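PDB 2VF7: excinuclease ABC, subunit A. from Deinococcus radiodurans, which binds DNA and hydrolyses ATP as a UvrA-family, zinc-containing ABC protein, and probably takes part in recognising damaged DNA for excision repair. Local coordinates for residues Y58-A61 / Q62-L66; V262-T265 / F266-E270; E337-K340 / N341-E344; R359-V362 / L363-G367; A423-N426 / L427-G431. The protein carries 1 engineered substitution. All blocks are in the same frame, centred on the assembly; numbering follows the deposited sequence.

All five contacts are local, made by side chains three to five residues apart; four of them illustrate how helices are stapled along their length and closed at their ends. Contact 1 sits on helix 49-69, which follows the first P-loop, its Ala59 side chain about 10 Å from a bound ADP. Contact 4 closes helix 345-365 about 12 Å from the other ADP, measured from Leu364. Contacts 4 and 5 meet directly, Leu366 CD1 lying 4.1 Å from Ala423 CB. Contact 2, in the DNA-binding domain, has its centre about 36 Å from that of contact 1. Contact 3 stands apart as a surface loop leading into the helix of contact 4, their centres about 32 Å apart.

Contact 1 of 5, residues Y58-A61 / Q62-L66; sequences YAEA and QRRYL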
loop_
_atom_site.group_PDB
_atom_site.type_symbol
_atom_site.label_atom_id
_atom_site.label_comp_id
_atom_site.label_asym_id
_atom_site.label_seq_id
_atom_site.Cartn_x
_atom_site.Cartn_y
_atom_site.Cartn_z
ATOM N N TYR A 58 -17.434 8.754 0.626
ATOM C CA TYR A 58 -16.160 8.335 0.054
ATOM C C TYR A 58 -15.308 7.569 1.066
ATOM O O TYR A 58 -14.845 6.459 0.789
ATOM C CB TYR A 58 -15.402 9.545 -0.538
ATOM C CG TYR A 58 -13.948 9.287 -0.857
ATOM C CD1 TYR A 58 -13.579 8.524 -1.970
ATOM C CD2 TYR A 58 -12.932 9.818 -0.052
ATOM C CE1 TYR A 58 -12.241 8.283 -2.264
ATOM C CE2 TYR A 58 -11.574 9.577 -0.337
ATOM C CZ TYR A 58 -11.249 8.805 -1.451
ATOM O OH TYR A 58 -9.923 8.562 -1.754
ATOM N N ALA A 59 -15.144 8.140 2.255
ATOM C CA ALA A 59 -14.273 7.572 3.281
ATOM C C ALA A 59 -14.661 6.172 3.784
ATOM O O ALA A 59 -13.785 5.316 3.975
ATOM C CB ALA A 59 -14.126 8.537 4.440
ATOM N N GLU A 60 -15.944 5.933 4.019
ATOM C CA GLU A 60 -16.396 4.582 4.398
ATOM C C GLU A 60 -16.237 3.587 3.230
ATOM O O GLU A 60 -15.750 2.482 3.412
ATOM C CB GLU A 60 -17.835 4.633 4.936
ATOM C CG GLU A 60 -18.453 3.296 5.383
ATOM C CD GLU A 60 -17.881 2.752 6.689
ATOM O OE1 GLU A 60 -17.072 3.453 7.340
ATOM O OE2 GLU A 60 -18.234 1.606 7.050
ATOM N N ALA A 61 -16.609 3.998 2.026
ATOM C CA ALA A 61 -16.414 3.175 0.827
ATOM C C ALA A 61 -14.969 2.740 0.575
ATOM O O ALA A 61 -14.743 1.629 0.090
ATOM C CB ALA A 61 -16.964 3.883 -0.395
ATOM N N GLN A 62 -13.999 3.605 0.877
ATOM C CA GLN A 62 -12.570 3.271 0.689
ATOM C C GLN A 62 -11.980 2.423 1.783
ATOM O O GLN A 62 -11.218 1.506 1.506
ATOM C CB GLN A 62 -11.701 4.515 0.514
ATOM C CG GLN A 62 -11.556 4.936 -0.931
ATOM C CD GLN A 62 -10.122 5.285 -1.329
ATOM O OE1 GLN A 62 -9.769 5.206 -2.520
ATOM N NE2 GLN A 62 -9.289 5.670 -0.346
ATOM N N ARG A 63 -12.297 2.750 3.030
ATOM C CA ARG A 63 -11.942 1.909 4.168
ATOM C C ARG A 63 -12.344 0.438 3.968
ATOM O O ARG A 63 -11.560 -0.455 4.240
ATOM C CB ARG A 63 -12.615 2.468 5.426
ATOM C CG ARG A 63 -12.356 1.693 6.705
ATOM C CD ARG A 63 -13.518 1.907 7.654
ATOM N NE ARG A 63 -13.586 0.870 8.673
ATOM C CZ ARG A 63 -14.566 -0.027 8.780
ATOM N NH1 ARG A 63 -15.595 -0.023 7.928
ATOM N NH2 ARG A 63 -14.521 -0.928 9.756
ATOM N N ARG A 64 -13.571 0.204 3.514
ATOM C CA ARG A 64 -14.117 -1.147 3.339
ATOM C C ARG A 64 -13.363 -1.939 2.283
ATOM O O ARG A 64 -12.978 -3.089 2.511
ATOM C CB ARG A 64 -15.589 -1.082 2.931
ATOM C CG ARG A 64 -16.509 -0.623 4.025
ATOM C CD ARG A 64 -17.941 -0.623 3.551
ATOM N NE ARG A 64 -18.842 -0.309 4.648
ATOM C CZ ARG A 64 -20.135 -0.063 4.490
ATOM N NH1 ARG A 64 -20.676 -0.110 3.273
ATOM N NH2 ARG A 64 -20.891 0.224 5.546
ATOM N N TYR A 65 -13.169 -1.309 1.128
ATOM C CA TYR A 65 -12.460 -1.932 0.023
ATOM C C TYR A 65 -11.048 -2.343 0.423
ATOM O O TYR A 65 -10.682 -3.520 0.281
ATOM C CB TYR A 65 -12.479 -1.043 -1.239
ATOM C CG TYR A 65 -11.952 -1.748 -2.473
ATOM C CD1 TYR A 65 -12.729 -2.692 -3.159
ATOM C CD2 TYR A 65 -10.658 -1.503 -2.934
ATOM C CE1 TYR A 65 -12.228 -3.355 -4.280
ATOM C CE2 TYR A 65 -10.148 -2.167 -4.047
ATOM C CZ TYR A 65 -10.939 -3.081 -4.713
ATOM O OH TYR A 65 -10.416 -3.707 -5.820
ATOM N N LEU A 66 -10.270 -1.397 0.952
ATOM C CA LEU A 66 -8.856 -1.660 1.266
ATOM C C LEU A 66 -8.639 -2.687 2.368
ATOM O O LEU A 66 -7.616 -3.352 2.392
ATOM C CB LEU A 66 -8.101 -0.366 1.578
ATOM C CG LEU A 66 -7.941 0.646 0.441
ATOM C CD1 LEU A 66 -7.710 2.048 1.018
ATOM C CD2 LEU A 66 -6.824 0.260 -0.532
#
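One face of the Arg64 guanidinium is covered by Glu60 CG, which lies 3.5 Å above its plane and offset toward the rim, while the Glu60 carboxylate plane stands at 80° to that group. The Arg63 guanidinium is turned differently: it runs alongside Glu60 and its plane is only 21° from that of the carboxylate. A single oxygen serves both arginines. Glu60 OE2 makes salt bridges to Arg64 NE at 3.1 Å and to Arg63 NH1 at 3.2 Å, the hydrogen bond to NE being bent and weak. Glu60 reaches them because its chain bends at chi2, carrying the carboxylate forward along the helix, toward the next turn. Arg64 has a second anchor, since its NH2 also donates to the carbonyl oxygen of Ile88. On another side of the helix the Tyr58 ring crosses the Gln62 amide with the planes 31° apart, Tyr58 CE1 resting 3.7 Å from Gln62 CG. Beyond, Tyr65 meets Tyr65 of the second subunit, ring against ring. This is the i to i+3 and i to i+4 salt-bridge network of an alpha helix, here on helix 49-69, which leads out of the Walker A P-loop of an ABC-type nucleotide-binding fold.

Contact 2 of 5, residues V262-T265 / F266-E270; sequences VLHT and FANTE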
loop_
_atom_site.group_PDB
_atom_site.type_symbol
_atom_site.label_atom_id
_atom_site.label_comp_id
_atom_site.label_asym_id
_atom_site.label_seq_id
_atom_site.Cartn_x
_atom_site.Cartn_y
_atom_site.Cartn_z
ATOM N N VAL A 262 27.018 17.030 0.078
ATOM C CA VAL A 262 26.187 17.970 -0.672
ATOM C C VAL A 262 25.408 17.234 -1.763
ATOM O O VAL A 262 24.216 17.462 -1.935
ATOM C CB VAL A 262 27.016 19.168 -1.271
ATOM C CG1 VAL A 262 26.228 19.909 -2.342
ATOM C CG2 VAL A 262 27.458 20.136 -0.184
ATOM N N LEU A 263 26.089 16.358 -2.486
ATOM C CA LEU A 263 25.488 15.675 -3.626
ATOM C C LEU A 263 24.561 14.521 -3.202
ATOM O O LEU A 263 23.564 14.250 -3.876
ATOM C CB LEU A 263 26.564 15.177 -4.600
ATOM C CG LEU A 263 27.565 16.133 -5.266
ATOM C CD1 LEU A 263 28.336 15.365 -6.323
ATOM C CD2 LEU A 263 26.914 17.370 -5.894
ATOM N N HIS A 264 24.896 13.838 -2.112
ATOM C CA HIS A 264 24.016 12.808 -1.574
ATOM C C HIS A 264 22.756 13.462 -1.026
ATOM O O HIS A 264 21.662 12.944 -1.209
ATOM C CB HIS A 264 24.695 11.973 -0.470
ATOM C CG HIS A 264 23.870 10.807 0.008
ATOM N ND1 HIS A 264 22.728 10.960 0.774
ATOM C CD2 HIS A 264 24.025 9.472 -0.172
ATOM C CE1 HIS A 264 22.215 9.768 1.036
ATOM N NE2 HIS A 264 22.985 8.850 0.476
ATOM N N THR A 265 22.908 14.591 -0.341
ATOM C CA THR A 265 21.746 15.276 0.191
ATOM C C THR A 265 20.849 15.763 -0.947
ATOM O O THR A 265 19.635 15.600 -0.889
ATOM C CB THR A 265 22.127 16.417 1.148
ATOM O OG1 THR A 265 23.014 15.912 2.152
ATOM C CG2 THR A 265 20.890 16.974 1.844
ATOM N N PHE A 266 21.447 16.338 -1.986
ATOM C CA PHE A 266 20.683 16.803 -3.141
ATOM C C PHE A 266 19.863 15.688 -3.794
ATOM O O PHE A 266 18.713 15.901 -4.163
ATOM C CB PHE A 266 21.606 17.448 -4.189
ATOM C CG PHE A 266 20.877 17.993 -5.409
ATOM C CD1 PHE A 266 20.294 19.264 -5.386
ATOM C CD2 PHE A 266 20.784 17.241 -6.575
ATOM C CE1 PHE A 266 19.634 19.784 -6.501
ATOM C CE2 PHE A 266 20.115 17.749 -7.702
ATOM C CZ PHE A 266 19.544 19.027 -7.660
ATOM N N ALA A 267 20.459 14.511 -3.933
ATOM C CA ALA A 267 19.917 13.486 -4.797
ATOM C C ALA A 267 18.820 12.670 -4.141
ATOM O O ALA A 267 18.051 11.991 -4.843
ATOM C CB ALA A 267 21.036 12.565 -5.277
ATOM N N ASN A 268 18.740 12.757 -2.808
ATOM C CA ASN A 268 18.116 11.711 -1.990
ATOM C C ASN A 268 17.120 12.159 -0.947
ATOM O O ASN A 268 16.305 11.353 -0.499
ATOM C CB ASN A 268 19.197 10.864 -1.298
ATOM C CG ASN A 268 19.946 9.962 -2.265
ATOM O OD1 ASN A 268 19.403 8.968 -2.750
ATOM N ND2 ASN A 268 21.196 10.310 -2.555
ATOM N N THR A 269 17.179 13.416 -0.524
ATOM C CA THR A 269 16.276 13.864 0.543
ATOM C C THR A 269 14.860 14.067 0.049
ATOM O O THR A 269 14.624 14.287 -1.144
ATOM C CB THR A 269 16.720 15.172 1.206
ATOM O OG1 THR A 269 17.184 16.075 0.199
ATOM C CG2 THR A 269 17.804 14.903 2.244
ATOM N N GLU A 270 13.926 14.015 0.990
ATOM C CA GLU A 270 12.523 14.228 0.694
ATOM C C GLU A 270 12.084 15.630 1.126
ATOM O O GLU A 270 11.105 16.175 0.607
ATOM C CB GLU A 270 11.685 13.118 1.333
ATOM C CG GLU A 270 12.089 11.736 0.803
ATOM C CD GLU A 270 11.447 10.566 1.540
ATOM O OE1 GLU A 270 11.386 9.468 0.938
ATOM O OE2 GLU A 270 11.006 10.731 2.704
#
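Phe266 N and Ala267 N donate to the carbonyls of Val262 and Leu263 in the i to i+4 pattern of an alpha helix, and Thr269 N makes a longer, weak bond of the same spacing to Thr265 O. The contact is the C-terminal turn of helix 258-268, within the DNA-binding domain of UvrA, where side chains add hydrogen bonds to carbonyls of the last turn. Thr269 does this with its hydroxyl, OG1 donating to Thr265 O at 2.7 Å, so that one carbonyl oxygen receives both the amide and the hydroxyl of the same residue. The hydroxyl gets there by standing between the backbone N and the carbonyl carbon (chi1 42°), which turns Thr269 CG2 to meet Thr265 CG2 at 3.7 Å. With a valine in place of Thr269 the hydroxyl donor is lost, and Thr265 O would probably be left with little more than the weak amide bond. Thr265 OG1 is hydrogen-bonded back to His261 O, while the Thr265 side chain also packs on Met274 and Val278 of helix 272-278. Phe266 points off to another side, where it meets the Tyr161 ring and makes a cation-pi contact with Lys275. His264 and Asn268 form the remaining pair, their ring and amide planes 32° apart. Asn268 ND2 sits 3.6 Å above the centre of the imidazole and, in the plane of the carbonyl, donates to a lone pair of His264 O at 3.0 Å.

Contact 3 of 5, residues E337-K340 / N341-E344; sequences ERVK and NRPE
The guanidinium of Arg342 folds back onto Val339, meeting both its backbone and its side chain. Arg342 NH1 lies 2.6 Å from Val339 O, with the oxygen at the edge of the guanidinium and near its plane. The other terminal nitrogen, Arg342 NH2, rests against the methyl Val339 CG1 at 3.5 Å. Bends at chi2 (-100°) and chi3 (-80°) are what return the arginine chain toward the residue three places earlier. Closer to the backbone, Arg342 CB packs on Arg338 O at 3.5 Å. Farther out, Lys340, its own chain curled, hydrogen-bonds through NZ to Glu337 O at 2.7 Å, approaching from above the carbonyl plane. Arg338 touches Gln345 and Arg342 touches Ile347, at the start of helix 345-365, which places this loop at the entrance to that helix. A serine in place of Arg342 removes the folded chain beyond CB and would probably leave Val339 O without its cationic neighbour and the methyl CG1 without its cover. In this surface segment, which lacks regular secondary structure, the cationic ends of Arg342 and Lys340 both lie beside main-chain carbonyl oxygens, an arrangement consistent with electrostatic attraction to the backbone dipoles.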
loop_
_atom_site.group_PDB
_atom_site.type_symbol
_atom_site.label_atom_id
_atom_site.label_comp_id
_atom_site.label_asym_id
_atom_site.label_seq_id
_atom_site.Cartn_x
_atom_site.Cartn_y
_atom_site.Cartn_z
ATOM N N GLU A 337 2.998 5.806 -50.908
ATOM C CA GLU A 337 4.446 6.025 -50.948
ATOM C C GLU A 337 5.278 4.975 -50.189
ATOM O O GLU A 337 6.437 4.722 -50.536
ATOM C CB GLU A 337 4.785 7.435 -50.431
ATOM C CG GLU A 337 3.861 7.999 -49.322
ATOM C CD GLU A 337 4.046 7.321 -47.935
ATOM O OE1 GLU A 337 4.850 7.857 -47.092
ATOM O OE2 GLU A 337 3.383 6.268 -47.671
ATOM N N ARG A 338 4.685 4.384 -49.153
ATOM C CA ARG A 338 5.366 3.413 -48.299
ATOM C C ARG A 338 4.353 2.428 -47.709
ATOM O O ARG A 338 4.189 2.327 -46.491
ATOM C CB ARG A 338 6.132 4.127 -47.183
ATOM C CG ARG A 338 7.273 3.318 -46.589
ATOM C CD ARG A 338 7.125 3.236 -45.086
ATOM N NE ARG A 338 8.414 3.260 -44.398
ATOM C CZ ARG A 338 9.013 4.367 -43.963
ATOM N NH1 ARG A 338 10.182 4.284 -43.343
ATOM N NH2 ARG A 338 8.449 5.557 -44.146
ATOM N N VAL A 339 3.655 1.722 -48.592
ATOM C CA VAL A 339 2.794 0.620 -48.183
ATOM C C VAL A 339 3.186 -0.641 -48.943
ATOM O O VAL A 339 2.984 -1.754 -48.456
ATOM C CB VAL A 339 1.287 0.929 -48.369
ATOM C CG1 VAL A 339 0.785 1.814 -47.240
ATOM C CG2 VAL A 339 1.013 1.559 -49.733
ATOM N N LYS A 340 3.762 -0.453 -50.130
ATOM C CA LYS A 340 4.291 -1.567 -50.923
ATOM C C LYS A 340 5.673 -2.010 -50.422
ATOM O O LYS A 340 6.204 -3.032 -50.869
ATOM C CB LYS A 340 4.327 -1.221 -52.427
ATOM C CG LYS A 340 5.528 -0.385 -52.905
ATOM C CD LYS A 340 5.164 1.077 -53.169
ATOM C CE LYS A 340 5.181 1.926 -51.903
ATOM N NZ LYS A 340 6.555 2.183 -51.391
ATOM N N ASN A 341 6.240 -1.237 -49.495
ATOM C CA ASN A 341 7.581 -1.490 -48.973
ATOM C C ASN A 341 7.600 -1.736 -47.467
ATOM O O ASN A 341 8.538 -2.344 -46.945
ATOM C CB ASN A 341 8.513 -0.324 -49.317
ATOM C CG ASN A 341 9.920 -0.784 -49.665
ATOM O OD1 ASN A 341 10.117 -1.562 -50.636
ATOM N ND2 ASN A 341 10.906 -0.297 -48.883
ATOM N N ARG A 342 6.555 -1.261 -46.788
ATOM C CA ARG A 342 6.439 -1.319 -45.327
ATOM C C ARG A 342 6.560 -2.745 -44.771
ATOM O O ARG A 342 5.946 -3.668 -45.316
ATOM C CB ARG A 342 5.116 -0.667 -44.890
ATOM C CG ARG A 342 4.634 -1.020 -43.484
ATOM C CD ARG A 342 3.548 -2.089 -43.492
ATOM N NE ARG A 342 2.238 -1.523 -43.806
ATOM C CZ ARG A 342 1.642 -1.586 -44.995
ATOM N NH1 ARG A 342 2.225 -2.208 -46.011
ATOM N NH2 ARG A 342 0.448 -1.031 -45.166
ATOM N N PRO A 343 7.355 -2.924 -43.685
ATOM C CA PRO A 343 7.391 -4.233 -43.019
ATOM C C PRO A 343 6.117 -4.434 -42.189
ATOM O O PRO A 343 5.239 -5.224 -42.561
ATOM C CB PRO A 343 8.640 -4.157 -42.109
ATOM C CG PRO A 343 9.208 -2.775 -42.256
ATOM C CD PRO A 343 8.226 -1.933 -43.017
ATOM N N GLU A 344 6.037 -3.704 -41.077
ATOM C CA GLU A 344 4.859 -3.671 -40.213
ATOM C C GLU A 344 4.388 -2.217 -40.057
ATOM O O GLU A 344 3.190 -1.930 -40.161
ATOM C CB GLU A 344 5.173 -4.336 -38.856
ATOM C CG GLU A 344 6.305 -3.681 -38.045
ATOM C CD GLU A 344 7.209 -4.694 -37.349
ATOM O OE1 GLU A 344 8.098 -5.354 -38.142
ATOM O OE2 GLU A 344 7.055 -4.816 -36.001
#

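Contact 4 of 5, residues R359-V362 / L363-G367; sequences RLDV and LLHLG
The imidazole of His365 lies with one face toward the backbone of Asp361, whose carbonyl carbon is 4.2 Å from the ring plane and offset toward the rim. The pair belongs to the last turns of helix 345-365, which a Schellman motif brings to a close: Gly367, at positive phi, is its C-prime residue, Gly367 N returns to Leu364 O, and the next amide along the chain returns to Leu363 O. His365 CG stands beside the backbone N (chi1 -78°), which holds the ring against the preceding turn; His365 CB and CG both come to 3.2 Å from Asp361 O. That oxygen also accepts the amide of His365 at 2.8 Å. The Asp361 carboxylate is near but not in contact, its OD1 being 4.6 Å from His365 ND1, and it might favour a protonated ring. The leucines are turned to other sides of the helix. Leu363 packs against Leu388 and Ala391 of helix 382-393, whereas Leu360 and Leu364 face helix 317-328, so this helix end is wedged between two neighbours. Leu364 remains close to its own helix, with CG and CD2 each 3.4 Å from Leu360 O, and Leu363 CD2 reaches 3.2 Å from Arg359 O.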
loop_
_atom_site.group_PDB
_atom_site.type_symbol
_atom_site.label_atom_id
_atom_site.label_comp_id
_atom_site.label_asym_id
_atom_site.label_seq_id
_atom_site.Cartn_x
_atom_site.Cartn_y
_atom_site.Cartn_z
ATOM N N ARG A 359 -8.353 9.531 -27.753
ATOM C CA ARG A 359 -8.085 10.030 -26.403
ATOM C C ARG A 359 -8.011 11.550 -26.364
ATOM O O ARG A 359 -8.630 12.173 -25.511
ATOM C CB ARG A 359 -6.791 9.436 -25.852
ATOM C CG ARG A 359 -6.976 8.088 -25.219
ATOM C CD ARG A 359 -5.721 7.250 -25.310
ATOM N NE ARG A 359 -6.063 5.877 -25.672
ATOM C CZ ARG A 359 -6.194 4.867 -24.813
ATOM N NH1 ARG A 359 -5.987 5.049 -23.514
ATOM N NH2 ARG A 359 -6.523 3.660 -25.266
ATOM N N LEU A 360 -7.269 12.140 -27.299
ATOM C CA LEU A 360 -7.077 13.588 -27.342
ATOM C C LEU A 360 -8.374 14.378 -27.515
ATOM O O LEU A 360 -8.495 15.476 -26.984
ATOM C CB LEU A 360 -6.061 13.973 -28.427
ATOM C CG LEU A 360 -4.583 13.899 -28.043
ATOM C CD1 LEU A 360 -3.711 13.597 -29.242
ATOM C CD2 LEU A 360 -4.152 15.192 -27.378
ATOM N N ASP A 361 -9.338 13.810 -28.234
ATOM C CA ASP A 361 -10.638 14.465 -28.469
ATOM C C ASP A 361 -11.418 14.694 -27.175
ATOM O O ASP A 361 -12.070 15.725 -27.015
ATOM C CB ASP A 361 -11.492 13.684 -29.491
ATOM C CG ASP A 361 -11.375 14.244 -30.922
ATOM O OD1 ASP A 361 -10.947 15.407 -31.115
ATOM O OD2 ASP A 361 -11.732 13.517 -31.876
ATOM N N VAL A 362 -11.340 13.726 -26.267
ATOM C CA VAL A 362 -11.946 13.823 -24.930
ATOM C C VAL A 362 -11.438 15.051 -24.146
ATOM O O VAL A 362 -12.238 15.815 -23.599
ATOM C CB VAL A 362 -11.712 12.509 -24.119
ATOM C CG1 VAL A 362 -12.038 12.696 -22.646
ATOM C CG2 VAL A 362 -12.521 11.360 -24.708
ATOM N N LEU A 363 -10.114 15.223 -24.121
ATOM C CA LEU A 363 -9.437 16.355 -23.477
ATOM C C LEU A 363 -9.779 17.684 -24.150
ATOM O O LEU A 363 -10.047 18.687 -23.482
ATOM C CB LEU A 363 -7.909 16.160 -23.530
ATOM C CG LEU A 363 -7.110 15.134 -22.701
ATOM C CD1 LEU A 363 -7.195 15.430 -21.204
ATOM C CD2 LEU A 363 -7.485 13.683 -22.972
ATOM N N LEU A 364 -9.756 17.668 -25.482
ATOM C CA LEU A 364 -9.996 18.842 -26.305
ATOM C C LEU A 364 -11.427 19.338 -26.146
ATOM O O LEU A 364 -11.676 20.551 -26.090
ATOM C CB LEU A 364 -9.713 18.502 -27.769
ATOM C CG LEU A 364 -8.280 18.576 -28.327
ATOM C CD1 LEU A 364 -8.143 19.736 -29.316
ATOM C CD2 LEU A 364 -7.200 18.633 -27.245
ATOM N N HIS A 365 -12.360 18.388 -26.067
ATOM C CA HIS A 365 -13.782 18.684 -25.901
ATOM C C HIS A 365 -14.081 19.245 -24.504
ATOM O O HIS A 365 -15.070 19.958 -24.317
ATOM C CB HIS A 365 -14.626 17.441 -26.212
ATOM C CG HIS A 365 -14.805 17.179 -27.683
ATOM N ND1 HIS A 365 -14.067 17.822 -28.657
ATOM C CD2 HIS A 365 -15.627 16.325 -28.342
ATOM C CE1 HIS A 365 -14.442 17.394 -29.850
ATOM N NE2 HIS A 365 -15.388 16.485 -29.687
ATOM N N LEU A 366 -13.208 18.944 -23.544
ATOM C CA LEU A 366 -13.282 19.528 -22.191
ATOM C C LEU A 366 -12.569 20.861 -22.073
ATOM O O LEU A 366 -12.358 21.359 -20.964
ATOM C CB LEU A 366 -12.766 18.553 -21.111
ATOM C CG LEU A 366 -13.854 17.821 -20.332
ATOM C CD1 LEU A 366 -13.319 16.554 -19.700
ATOM C CD2 LEU A 366 -14.466 18.726 -19.290
ATOM N N GLY A 367 -12.190 21.417 -23.222
ATOM C CA GLY A 367 -11.591 22.747 -23.322
ATOM C C GLY A 367 -10.188 22.831 -22.760
ATOM O O GLY A 367 -9.752 23.901 -22.305
#

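Contact 5 of 5, residues A423-N426 / L427-G431; sequences ALEN and LKRGG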
loop_
_atom_site.group_PDB
_atom_site.type_symbol
_atom_site.label_atom_id
_atom_site.label_comp_id
_atom_site.label_asym_id
_atom_site.label_seq_id
_atom_site.Cartn_x
_atom_site.Cartn_y
_atom_site.Cartn_z
ATOM N N ALA A 423 -19.572 15.534 -20.269
ATOM C CA ALA A 423 -18.550 14.579 -19.834
ATOM C C ALA A 423 -18.969 13.824 -18.588
ATOM O O ALA A 423 -18.517 12.714 -18.371
ATOM C CB ALA A 423 -17.249 15.280 -19.589
ATOM N N LEU A 424 -19.809 14.441 -17.761
ATOM C CA LEU A 424 -20.366 13.801 -16.567
ATOM C C LEU A 424 -21.444 12.774 -16.929
ATOM O O LEU A 424 -21.530 11.726 -16.306
ATOM C CB LEU A 424 -20.930 14.849 -15.597
ATOM C CG LEU A 424 -19.987 15.866 -14.935
ATOM C CD1 LEU A 424 -20.771 16.883 -14.086
ATOM C CD2 LEU A 424 -18.913 15.200 -14.101
ATOM N N GLU A 425 -22.255 13.073 -17.941
ATOM C CA GLU A 425 -23.270 12.138 -18.434
ATOM C C GLU A 425 -22.619 10.945 -19.106
ATOM O O GLU A 425 -23.068 9.813 -18.916
ATOM C CB GLU A 425 -24.262 12.823 -19.374
ATOM C CG GLU A 425 -25.149 11.873 -20.237
ATOM C CD GLU A 425 -26.372 11.301 -19.501
ATOM O OE1 GLU A 425 -26.580 11.613 -18.305
ATOM O OE2 GLU A 425 -27.135 10.526 -20.127
ATOM N N ASN A 426 -21.544 11.184 -19.859
ATOM C CA ASN A 426 -20.816 10.082 -20.501
ATOM C C ASN A 426 -20.182 9.163 -19.478
ATOM O O ASN A 426 -20.176 7.948 -19.657
ATOM C CB ASN A 426 -19.739 10.584 -21.459
ATOM C CG ASN A 426 -20.301 11.083 -22.780
ATOM O OD1 ASN A 426 -21.291 10.561 -23.313
ATOM N ND2 ASN A 426 -19.649 12.094 -23.328
ATOM N N LEU A 427 -19.653 9.752 -18.410
ATOM C CA LEU A 427 -19.101 9.006 -17.287
ATOM C C LEU A 427 -20.165 8.175 -16.602
ATOM O O LEU A 427 -19.929 7.024 -16.268
ATOM C CB LEU A 427 -18.463 9.954 -16.260
ATOM C CG LEU A 427 -16.940 9.965 -16.105
ATOM C CD1 LEU A 427 -16.569 10.493 -14.722
ATOM C CD2 LEU A 427 -16.353 8.553 -16.315
ATOM N N LYS A 428 -21.329 8.778 -16.379
ATOM C CA LYS A 428 -22.479 8.078 -15.830
ATOM C C LYS A 428 -22.811 6.886 -16.707
ATOM O O LYS A 428 -22.840 5.758 -16.223
ATOM C CB LYS A 428 -23.680 9.018 -15.754
ATOM C CG LYS A 428 -24.854 8.502 -14.972
ATOM C CD LYS A 428 -25.987 9.484 -15.030
ATOM C CE LYS A 428 -27.016 9.074 -16.038
ATOM N NZ LYS A 428 -28.207 9.964 -15.999
ATOM N N ARG A 429 -23.020 7.149 -17.997
ATOM C CA ARG A 429 -23.451 6.149 -18.969
ATOM C C ARG A 429 -22.465 5.001 -19.194
ATOM O O ARG A 429 -22.777 4.060 -19.904
ATOM C CB ARG A 429 -23.784 6.815 -20.305
ATOM C CG ARG A 429 -24.981 7.754 -20.257
ATOM C CD ARG A 429 -25.791 7.713 -21.563
ATOM N NE ARG A 429 -24.935 7.614 -22.750
ATOM C CZ ARG A 429 -24.312 8.647 -23.324
ATOM N NH1 ARG A 429 -24.448 9.876 -22.833
ATOM N NH2 ARG A 429 -23.547 8.449 -24.395
ATOM N N GLY A 430 -21.280 5.090 -18.599
ATOM C CA GLY A 430 -20.306 3.994 -18.624
ATOM C C GLY A 430 -20.510 2.933 -17.545
ATOM O O GLY A 430 -19.757 1.960 -17.480
ATOM N N GLY A 431 -21.524 3.139 -16.701
ATOM C CA GLY A 431 -21.875 2.241 -15.611
ATOM C C GLY A 431 -21.541 2.763 -14.218
ATOM O O GLY A 431 -21.591 1.995 -13.245
#
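Glu425 places CG opposite its backbone N (chi1 165°) and then bends at chi2 (81°), a course that carries the carboxylate down the helix toward Lys428 and Arg429. Glu425 is modelled in two conformers; in the one described the two oxygens go to different partners, so these pairings are doubtful. Glu425 OE1 forms a salt bridge with Lys428 NZ at 3.3 Å, the hydrogen bond within it being weak, and OE2 lies against the aliphatic part of Arg429, 3.4 Å from CD. The ion pair from OE2 to Arg429 NH1 is long, at 3.9 Å. Arg429 curls at chi2 and chi3, bringing its guanidinium back beside the preceding turn with its plane 43° from the carboxylate. At the guanidinium edge, in plane, sits Glu425 CG, which is 3.3 Å from Arg429 NH1. Asn426 runs alongside the arginine and points the same way, its amide turned steeply against the guanidinium and its OD1 3.3 Å from both NH1 and NH2. Lys428 has a further mate in Asp448, so in this conformer its ammonium is shared between two carboxylates. The inner side of the helix is apolar: Leu424 and Leu427 rest on Leu390 of helix 382-393, and Leu427 also packs on Leu434 of strand 433-437. Gly431 is the first residue to leave helical backbone angles, taking a positive phi that would crowd a side chain against the carbonyl before it. The whole is a salt-bridge network on helix 417-428, the connecting helix of a beta-alpha-beta unit whose strands 402-406 and 433-437 lie in the mixed sheet of the first nucleotide-binding fold.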